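Local coordinates for hemolysin-related protein (Vibrio cholerae serotype O1, PDB 6MLT) that binds calcium ions and, as a secreted biofilm matrix protein with a lectin-like domain, probably attaches to carbohydrates in biofilm adhesion, at residues G369-S374 with D389-S394; Y451-Y456 with R500-Q505; D528-G531 with A535-I538. All blocks are in the same frame, centred on the assembly; numbering follows the deposited sequence.

Contact 1 of 3, residues G369-S374 with D389-S394; sequences GVLEMS and DSAFTS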
loop_
_atom_site.group_PDB
_atom_site.type_symbol
_atom_site.label_atom_id
_atom_site.label_comp_id
_atom_site.label_asym_id
_atom_site.label_seq_id
_atom_site.Cartn_x
_atom_site.Cartn_y
_atom_site.Cartn_z
ATOM N N GLY A 369 37.903 -23.809 -19.494
ATOM C CA GLY A 369 36.757 -23.085 -18.986
ATOM C C GLY A 369 35.694 -24.010 -18.438
ATOM O O GLY A 369 35.928 -25.197 -18.213
ATOM N N VAL A 370 34.513 -23.439 -18.218
ATOM C CA VAL A 370 33.369 -24.203 -17.735
ATOM C C VAL A 370 32.677 -24.856 -18.925
ATOM O O VAL A 370 32.196 -24.170 -19.836
ATOM C CB VAL A 370 32.400 -23.310 -16.945
ATOM C CG1 VAL A 370 31.161 -24.088 -16.531
ATOM C CG2 VAL A 370 33.106 -22.743 -15.716
ATOM N N LEU A 371 32.620 -26.188 -18.913
ATOM C CA LEU A 371 32.067 -26.978 -20.007
ATOM C C LEU A 371 30.599 -27.301 -19.783
ATOM O O LEU A 371 29.815 -27.313 -20.738
ATOM C CB LEU A 371 32.865 -28.276 -20.170
ATOM C CG LEU A 371 34.380 -28.097 -20.229
ATOM C CD1 LEU A 371 35.077 -29.449 -20.253
ATOM C CD2 LEU A 371 34.792 -27.266 -21.443
ATOM N N GLU A 372 30.208 -27.549 -18.537
ATOM C CA GLU A 372 28.833 -27.924 -18.249
ATOM C C GLU A 372 28.493 -27.569 -16.812
ATOM O O GLU A 372 29.347 -27.618 -15.921
ATOM C CB GLU A 372 28.594 -29.426 -18.485
ATOM C CG GLU A 372 27.125 -29.837 -18.365
ATOM C CD GLU A 372 26.937 -31.316 -18.152
ATOM O OE1 GLU A 372 27.058 -32.082 -19.130
ATOM O OE2 GLU A 372 26.667 -31.709 -16.998
ATOM N N MET A 373 27.230 -27.204 -16.602
ATOM C CA MET A 373 26.656 -27.111 -15.271
ATOM C C MET A 373 25.349 -27.882 -15.275
ATOM O O MET A 373 24.562 -27.771 -16.220
ATOM C CB MET A 373 26.426 -25.655 -14.851
ATOM C CG MET A 373 27.708 -24.846 -14.746
ATOM S SD MET A 373 27.423 -23.230 -14.009
ATOM C CE MET A 373 26.340 -22.477 -15.215
ATOM N N SER A 374 25.136 -28.689 -14.241
ATOM C CA SER A 374 23.908 -29.459 -14.087
ATOM C C SER A 374 23.263 -29.068 -12.765
ATOM O O SER A 374 23.826 -29.322 -11.694
ATOM C CB SER A 374 24.196 -30.957 -14.149
ATOM O OG SER A 374 22.999 -31.692 -14.081
ATOM N N ASP A 389 30.572 -33.831 -22.731
ATOM C CA ASP A 389 31.210 -34.383 -23.921
ATOM C C ASP A 389 32.096 -33.379 -24.645
ATOM O O ASP A 389 32.743 -33.750 -25.631
ATOM C CB ASP A 389 30.151 -34.914 -24.892
ATOM C CG ASP A 389 29.623 -36.283 -24.496
ATOM O OD1 ASP A 389 30.316 -37.004 -23.750
ATOM O OD2 ASP A 389 28.512 -36.641 -24.944
ATOM N N SER A 390 32.134 -32.126 -24.204
ATOM C CA SER A 390 33.030 -31.137 -24.790
ATOM C C SER A 390 34.445 -31.206 -24.230
ATOM O O SER A 390 35.298 -30.415 -24.645
ATOM C CB SER A 390 32.467 -29.732 -24.562
ATOM O OG SER A 390 31.193 -29.631 -25.175
ATOM N N ALA A 391 34.712 -32.118 -23.307
ATOM C CA ALA A 391 35.985 -32.146 -22.607
ATOM C C ALA A 391 37.028 -32.939 -23.376
ATOM O O ALA A 391 36.747 -34.015 -23.908
ATOM C CB ALA A 391 35.807 -32.755 -21.215
ATOM N N PHE A 392 38.239 -32.385 -23.433
ATOM C CA PHE A 392 39.437 -33.176 -23.665
ATOM C C PHE A 392 39.954 -33.740 -22.344
ATOM O O PHE A 392 40.310 -34.919 -22.263
ATOM C CB PHE A 392 40.504 -32.322 -24.363
ATOM C CG PHE A 392 41.796 -33.028 -24.582
ATOM C CD1 PHE A 392 41.951 -33.907 -25.639
ATOM C CD2 PHE A 392 42.866 -32.809 -23.736
ATOM C CE1 PHE A 392 43.148 -34.561 -25.840
ATOM C CE2 PHE A 392 44.067 -33.467 -23.933
ATOM C CZ PHE A 392 44.203 -34.340 -24.991
ATOM N N THR A 393 40.002 -32.899 -21.310
ATOM C CA THR A 393 40.134 -33.315 -19.922
ATOM C C THR A 393 39.187 -32.456 -19.100
ATOM O O THR A 393 38.938 -31.293 -19.437
ATOM C CB THR A 393 41.556 -33.145 -19.378
ATOM O OG1 THR A 393 41.917 -31.762 -19.429
ATOM C CG2 THR A 393 42.558 -33.947 -20.190
ATOM N N SER A 394 38.658 -33.023 -18.019
ATOM C CA SER A 394 37.758 -32.251 -17.185
ATOM C C SER A 394 37.786 -32.761 -15.754
ATOM O O SER A 394 38.237 -33.875 -15.464
ATOM C CB SER A 394 36.323 -32.280 -17.721
ATOM O OG SER A 394 35.740 -33.555 -17.538
#

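Contact 2 of 3, residues Y451-Y456 with R500-Q505; sequences YAVDMY and RILDGQ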
loop_
_atom_site.group_PDB
_atom_site.type_symbol
_atom_site.label_atom_id
_atom_site.label_comp_id
_atom_site.label_asym_id
_atom_site.label_seq_id
_atom_site.Cartn_x
_atom_site.Cartn_y
_atom_site.Cartn_z
ATOM N N TYR A 451 -14.498 -3.995 20.976
ATOM C CA TYR A 451 -13.836 -4.072 22.275
ATOM C C TYR A 451 -12.330 -3.833 22.260
ATOM O O TYR A 451 -11.776 -3.491 23.314
ATOM C CB TYR A 451 -14.069 -5.455 22.912
ATOM C CG TYR A 451 -15.525 -5.847 23.101
ATOM C CD1 TYR A 451 -16.475 -4.926 23.516
ATOM C CD2 TYR A 451 -15.938 -7.153 22.878
ATOM C CE1 TYR A 451 -17.807 -5.296 23.688
ATOM C CE2 TYR A 451 -17.254 -7.534 23.047
ATOM C CZ TYR A 451 -18.184 -6.601 23.449
ATOM O OH TYR A 451 -19.492 -6.982 23.620
ATOM N N ALA A 452 -11.646 -4.027 21.133
ATOM C CA ALA A 452 -10.190 -3.974 21.147
ATOM C C ALA A 452 -9.640 -3.718 19.753
ATOM O O ALA A 452 -10.319 -3.925 18.741
ATOM C CB ALA A 452 -9.592 -5.272 21.696
ATOM N N VAL A 453 -8.381 -3.285 19.728
ATOM C CA VAL A 453 -7.582 -3.182 18.512
ATOM C C VAL A 453 -6.700 -4.421 18.443
ATOM O O VAL A 453 -5.917 -4.684 19.362
ATOM C CB VAL A 453 -6.737 -1.898 18.500
ATOM C CG1 VAL A 453 -5.815 -1.859 17.273
ATOM C CG2 VAL A 453 -7.629 -0.664 18.544
ATOM N N ASP A 454 -6.816 -5.177 17.351
ATOM C CA ASP A 454 -6.118 -6.443 17.180
ATOM C C ASP A 454 -5.176 -6.377 15.986
ATOM O O ASP A 454 -5.542 -5.879 14.919
ATOM C CB ASP A 454 -7.111 -7.598 16.981
ATOM C CG ASP A 454 -7.927 -7.885 18.231
ATOM O OD1 ASP A 454 -7.582 -7.325 19.290
ATOM O OD2 ASP A 454 -8.913 -8.654 18.154
ATOM N N MET A 455 -3.972 -6.912 16.174
ATOM C CA MET A 455 -2.949 -6.999 15.140
ATOM C C MET A 455 -2.774 -8.457 14.741
ATOM O O MET A 455 -2.595 -9.323 15.605
ATOM C CB MET A 455 -1.620 -6.436 15.646
ATOM C CG MET A 455 -0.434 -6.626 14.699
ATOM S SD MET A 455 -0.498 -5.518 13.284
ATOM C CE MET A 455 -0.180 -3.948 14.089
ATOM N N TYR A 456 -2.814 -8.717 13.437
ATOM C CA TYR A 456 -2.620 -10.045 12.873
ATOM C C TYR A 456 -1.393 -10.064 11.967
ATOM O O TYR A 456 -1.086 -9.073 11.298
ATOM C CB TYR A 456 -3.853 -10.476 12.068
ATOM C CG TYR A 456 -5.013 -10.887 12.943
ATOM C CD1 TYR A 456 -5.864 -9.939 13.494
ATOM C CD2 TYR A 456 -5.242 -12.222 13.243
ATOM C CE1 TYR A 456 -6.916 -10.313 14.302
ATOM C CE2 TYR A 456 -6.296 -12.603 14.055
ATOM C CZ TYR A 456 -7.123 -11.646 14.583
ATOM O OH TYR A 456 -8.177 -12.008 15.394
ATOM N N ARG A 500 -4.759 7.276 20.626
ATOM C CA ARG A 500 -3.544 6.667 21.144
ATOM C C ARG A 500 -2.650 6.191 20.010
ATOM O O ARG A 500 -3.108 5.913 18.897
ATOM C CB ARG A 500 -3.864 5.495 22.088
ATOM C CG ARG A 500 -4.537 5.936 23.389
ATOM C CD ARG A 500 -4.826 4.754 24.294
ATOM N NE ARG A 500 -5.805 3.847 23.706
ATOM C CZ ARG A 500 -6.063 2.624 24.159
ATOM N NH1 ARG A 500 -5.407 2.149 25.209
ATOM N NH2 ARG A 500 -6.975 1.866 23.552
ATOM N N ILE A 501 -1.362 6.107 20.319
ATOM C CA ILE A 501 -0.351 5.546 19.432
ATOM C C ILE A 501 0.126 4.241 20.049
ATOM O O ILE A 501 0.528 4.211 21.220
ATOM C CB ILE A 501 0.821 6.518 19.227
ATOM C CG1 ILE A 501 0.312 7.850 18.676
ATOM C CG2 ILE A 501 1.883 5.903 18.297
ATOM C CD1 ILE A 501 1.352 8.960 18.738
ATOM N N LEU A 502 0.076 3.165 19.268
ATOM C CA LEU A 502 0.434 1.833 19.734
ATOM C C LEU A 502 1.668 1.322 18.997
ATOM O O LEU A 502 1.817 1.523 17.786
ATOM C CB LEU A 502 -0.714 0.850 19.530
ATOM C CG LEU A 502 -2.083 1.272 20.080
ATOM C CD1 LEU A 502 -3.111 0.180 19.839
ATOM C CD2 LEU A 502 -1.999 1.608 21.572
ATOM N N ASP A 503 2.533 0.633 19.732
ATOM C CA ASP A 503 3.696 -0.000 19.131
ATOM C C ASP A 503 3.241 -1.092 18.168
ATOM O O ASP A 503 2.368 -1.901 18.494
ATOM C CB ASP A 503 4.585 -0.579 20.228
ATOM C CG ASP A 503 5.794 -1.306 19.680
ATOM O OD1 ASP A 503 6.664 -0.651 19.072
ATOM O OD2 ASP A 503 5.870 -2.538 19.863
ATOM N N GLY A 504 3.828 -1.102 16.971
ATOM C CA GLY A 504 3.405 -2.058 15.960
ATOM C C GLY A 504 3.643 -3.497 16.366
ATOM O O GLY A 504 2.822 -4.374 16.089
ATOM N N GLN A 505 4.775 -3.763 17.023
ATOM C CA GLN A 505 5.153 -5.138 17.316
ATOM C C GLN A 505 4.428 -5.709 18.528
ATOM O O GLN A 505 4.214 -6.926 18.595
ATOM C CB GLN A 505 6.662 -5.223 17.540
ATOM C CG GLN A 505 7.485 -5.065 16.275
ATOM C CD GLN A 505 8.979 -5.076 16.541
ATOM O OE1 GLN A 505 9.639 -6.104 16.400
ATOM N NE2 GLN A 505 9.520 -3.928 16.914
#

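Contact 3 of 3, residues D528-G531 with A535-I538; sequences DLEG and ASLI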
loop_
_atom_site.group_PDB
_atom_site.type_symbol
_atom_site.label_atom_id
_atom_site.label_comp_id
_atom_site.label_asym_id
_atom_site.label_seq_id
_atom_site.Cartn_x
_atom_site.Cartn_y
_atom_site.Cartn_z
ATOM N N ASP A 528 2.763 15.537 6.335
ATOM C CA ASP A 528 3.779 16.587 6.360
ATOM C C ASP A 528 3.224 17.765 5.573
ATOM O O ASP A 528 3.358 17.844 4.350
ATOM C CB ASP A 528 5.095 16.086 5.778
ATOM C CG ASP A 528 6.200 17.128 5.837
ATOM O OD1 ASP A 528 5.926 18.268 6.277
ATOM O OD2 ASP A 528 7.344 16.807 5.444
ATOM N N LEU A 529 2.593 18.696 6.290
ATOM C CA LEU A 529 1.883 19.782 5.626
ATOM C C LEU A 529 2.849 20.745 4.947
ATOM O O LEU A 529 2.619 21.154 3.803
ATOM C CB LEU A 529 1.002 20.521 6.636
ATOM C CG LEU A 529 0.028 19.648 7.441
ATOM C CD1 LEU A 529 -0.771 20.498 8.422
ATOM C CD2 LEU A 529 -0.906 18.869 6.533
ATOM N N GLU A 530 3.933 21.119 5.630
ATOM C CA GLU A 530 4.856 22.112 5.083
ATOM C C GLU A 530 5.878 21.516 4.128
ATOM O O GLU A 530 6.458 22.256 3.323
ATOM C CB GLU A 530 5.598 22.833 6.211
ATOM C CG GLU A 530 4.710 23.674 7.119
ATOM C CD GLU A 530 3.943 22.842 8.140
ATOM O OE1 GLU A 530 4.263 21.644 8.305
ATOM O OE2 GLU A 530 3.019 23.391 8.777
ATOM N N GLY A 531 6.126 20.213 4.200
ATOM C CA GLY A 531 7.110 19.608 3.332
ATOM C C GLY A 531 8.537 19.729 3.812
ATOM O O GLY A 531 9.463 19.511 3.024
ATOM N N ALA A 535 6.198 16.233 10.388
ATOM C CA ALA A 535 4.793 16.025 10.069
ATOM C C ALA A 535 3.857 16.559 11.162
ATOM O O ALA A 535 4.269 16.943 12.261
ATOM C CB ALA A 535 4.521 14.539 9.850
ATOM N N SER A 536 2.568 16.568 10.826
ATOM C CA SER A 536 1.489 16.949 11.726
ATOM C C SER A 536 0.551 15.763 11.911
ATOM O O SER A 536 0.340 14.966 10.989
ATOM C CB SER A 536 0.690 18.132 11.177
ATOM O OG SER A 536 1.519 19.243 10.897
ATOM N N LEU A 537 -0.008 15.653 13.113
ATOM C CA LEU A 537 -0.983 14.626 13.466
ATOM C C LEU A 537 -2.361 15.277 13.560
ATOM O O LEU A 537 -2.590 16.129 14.429
ATOM C CB LEU A 537 -0.617 13.970 14.793
ATOM C CG LEU A 537 -1.699 13.127 15.477
ATOM C CD1 LEU A 537 -2.132 11.968 14.593
ATOM C CD2 LEU A 537 -1.204 12.619 16.825
ATOM N N ILE A 538 -3.275 14.860 12.685
ATOM C CA ILE A 538 -4.582 15.496 12.513
ATOM C C ILE A 538 -5.665 14.534 12.981
ATOM O O ILE A 538 -5.703 13.379 12.538
ATOM C CB ILE A 538 -4.820 15.884 11.043
ATOM C CG1 ILE A 538 -3.702 16.802 10.537
ATOM C CG2 ILE A 538 -6.193 16.564 10.877
ATOM C CD1 ILE A 538 -3.217 16.467 9.150
HETATM O O HOH W 1 3.635 19.244 9.182
#

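Contact 1 of 3, residues G369-S374 with D389-S394
At a classic beta bulge in the beta-prism lectin domain, Leu-371 drops its side chain onto Ala-391 and Ser-394, which belong to the connection running from strand 382-386 to strand 394-400. These two strands are the outermost ones of a four-stranded antiparallel sheet, with 370-377 and 352-359 between them, so the connection has to pass across the end of the sheet. Leu-371 meets it there. Leu-371 and Glu-372 both face Thr-358, and that bulge lies in strand 370-377.

One methyl does nearly all the touching. With CG swung anti to the carbonyl carbon (chi1 -49°) and CD1 extended beyond it (chi2 174°), the CD1 methyl of Leu-371 reaches to 3.5 Å from CB of Ala-391. It also lies 3.7 Å from CA of Ala-391, so it rests alongside the whole CA-CB unit. CB of Ser-394, 4.0 Å from Leu-371 CD1, adds a second carbon where the chain returns into the sheet. Ser-390, at the end of a short 3-10 segment, lies further off. Its hydroxyl is bonded to the carbonyl of Ala-324, next to Val-325, which packs against both Leu-371 and Ser-390.

A backbone bond to Thr-358 ties Leu-371 to the neighbouring strand, while those from Leu-371 to Ser-387 and from Glu-372 OE1 to Lys-388 N tie its own strand to the root of the connection. Between the two segments themselves there is no hydrogen bond or charge pair. The contact is a partly buried apolar one, methyl against methyl and methylene, and probably rests on close fit and on partial shielding of the Leu-371 methyl, with Ser-394 on the open side.

Contact 2 of 3, residues Y451-Y456 with R500-Q505
Met-455 and Val-453, on strand 452-457, press toward Gly-504 and Leu-502 on the neighbouring propeller blade, and every one of these four residues is buried. The tight spot is at the methionine. Its CG is anti to the backbone N (chi1 173°), after which the chain bends at both chi2 and chi3 and brings the CE methyl to 3.6 Å from the carbonyl O of Gly-504. Met-455 CG follows at 4.2 Å from the same Gly-504 oxygen, so the thioether arm curls against a peptide carbonyl with no side chain on that residue. This oxygen does not depend on the methionine for a polar partner: it accepts the indole N-H of Trp-464, whose side chain also touches Met-455 and Leu-502.

Two residues back, the packing is easier. Val-453 CG1 and Leu-502 CD1 meet at 4.2 Å, an ordinary van der Waals spacing, with the CA atoms of Val-453 and Leu-502 9.5 Å apart.

The outer side of 500-505 behaves differently. The CB bonds of Asp-503 and Gln-505 are directed away from 451-456, and Gln-505 is exposed. A weak bond of 3.3 Å from Gln-505 N to Asp-503 OD2, bent to 122°, joins them; OD2 is also bonded to the hydroxyl of Thr-506.

No hydrogen bond links the two segments. Apolar side chains from 452-457, third strand of its four-stranded antiparallel sheet (277-279, 443-448, 452-457, 462-467), meet 498-502, third in the sheet from 478-481 to 509-514, and the turn after it, the face-to-face packing of adjacent blades typical of a beta-propeller.

Contact 3 of 3, residues D528-G531 with A535-I538
Leu-529 and Ser-536 meet inside a beta-propeller blade, in a local contact between the loop after strand 525-527 and the start of its antiparallel neighbour 536-541. The blade is the one that closes the ring: strand 13-19 from the N-terminus completes a sheet otherwise built of C-terminal strands, the classic velcro closure. In several other blades the connection between the first two strands carries a sodium ion, as with Asp-104 to Glu-112; here the loop ends are bridged by a water and by Leu-529 packing, beside the backbone bond of Ser-536 with Ala-527.

Leu-529 lies over the serine, its CD1 3.6 Å from Ser-536 OG, while its other methyl, CD2, reaches Ile-538 CD1 at 4.2 Å. Its CG stands anti to the carbonyl carbon (chi1 -54°), which carries both methyls toward the strand. At the base of the loop the backbones are in contact, with Asp-528 CA 3.9 Å from Ala-535 CA. Leu-529 also approaches Val-54, a ligand of a bound calcium ion.

One water ties the polar groups. It accepts from Leu-529 N and from Ser-536 OG (2.7 Å) and donates to Glu-530 OE1 (2.6 Å). Lys-16 of the N-terminal strand bonds Ser-536 OG and forms a salt bridge with Glu-530 OE2, so the same cluster includes the closing strand.

Asp-528 uses both carboxylate oxygens on backbone N-H groups within the loop, OD2 for Asn-533 N and OD1 for an Asx motif in which Gly-531 N donates at 2.9 Å, coming from 60° above the carboxylate plane.

In the fold
Along the chain the three contacts follow one another without overlap, contact 1 closing before contact 2 opens and contact 2 before contact 3. Contact 1 stands apart, in the beta-prism domain, its centre about 59 Å from that of contact 2 and about 63 Å from that of contact 3. The prism is inserted between strands 277-279 and 443-448 of a single propeller blade, and contact 2 joins that blade to the next. Contact 3 lies in the following, ring-closing blade; contacts 2 and 3 have centres about 23 Å apart and nearest atoms about 5 Å apart. The metal-bearing propeller and the presumed carbohydrate-binding prism thus form separate bodies.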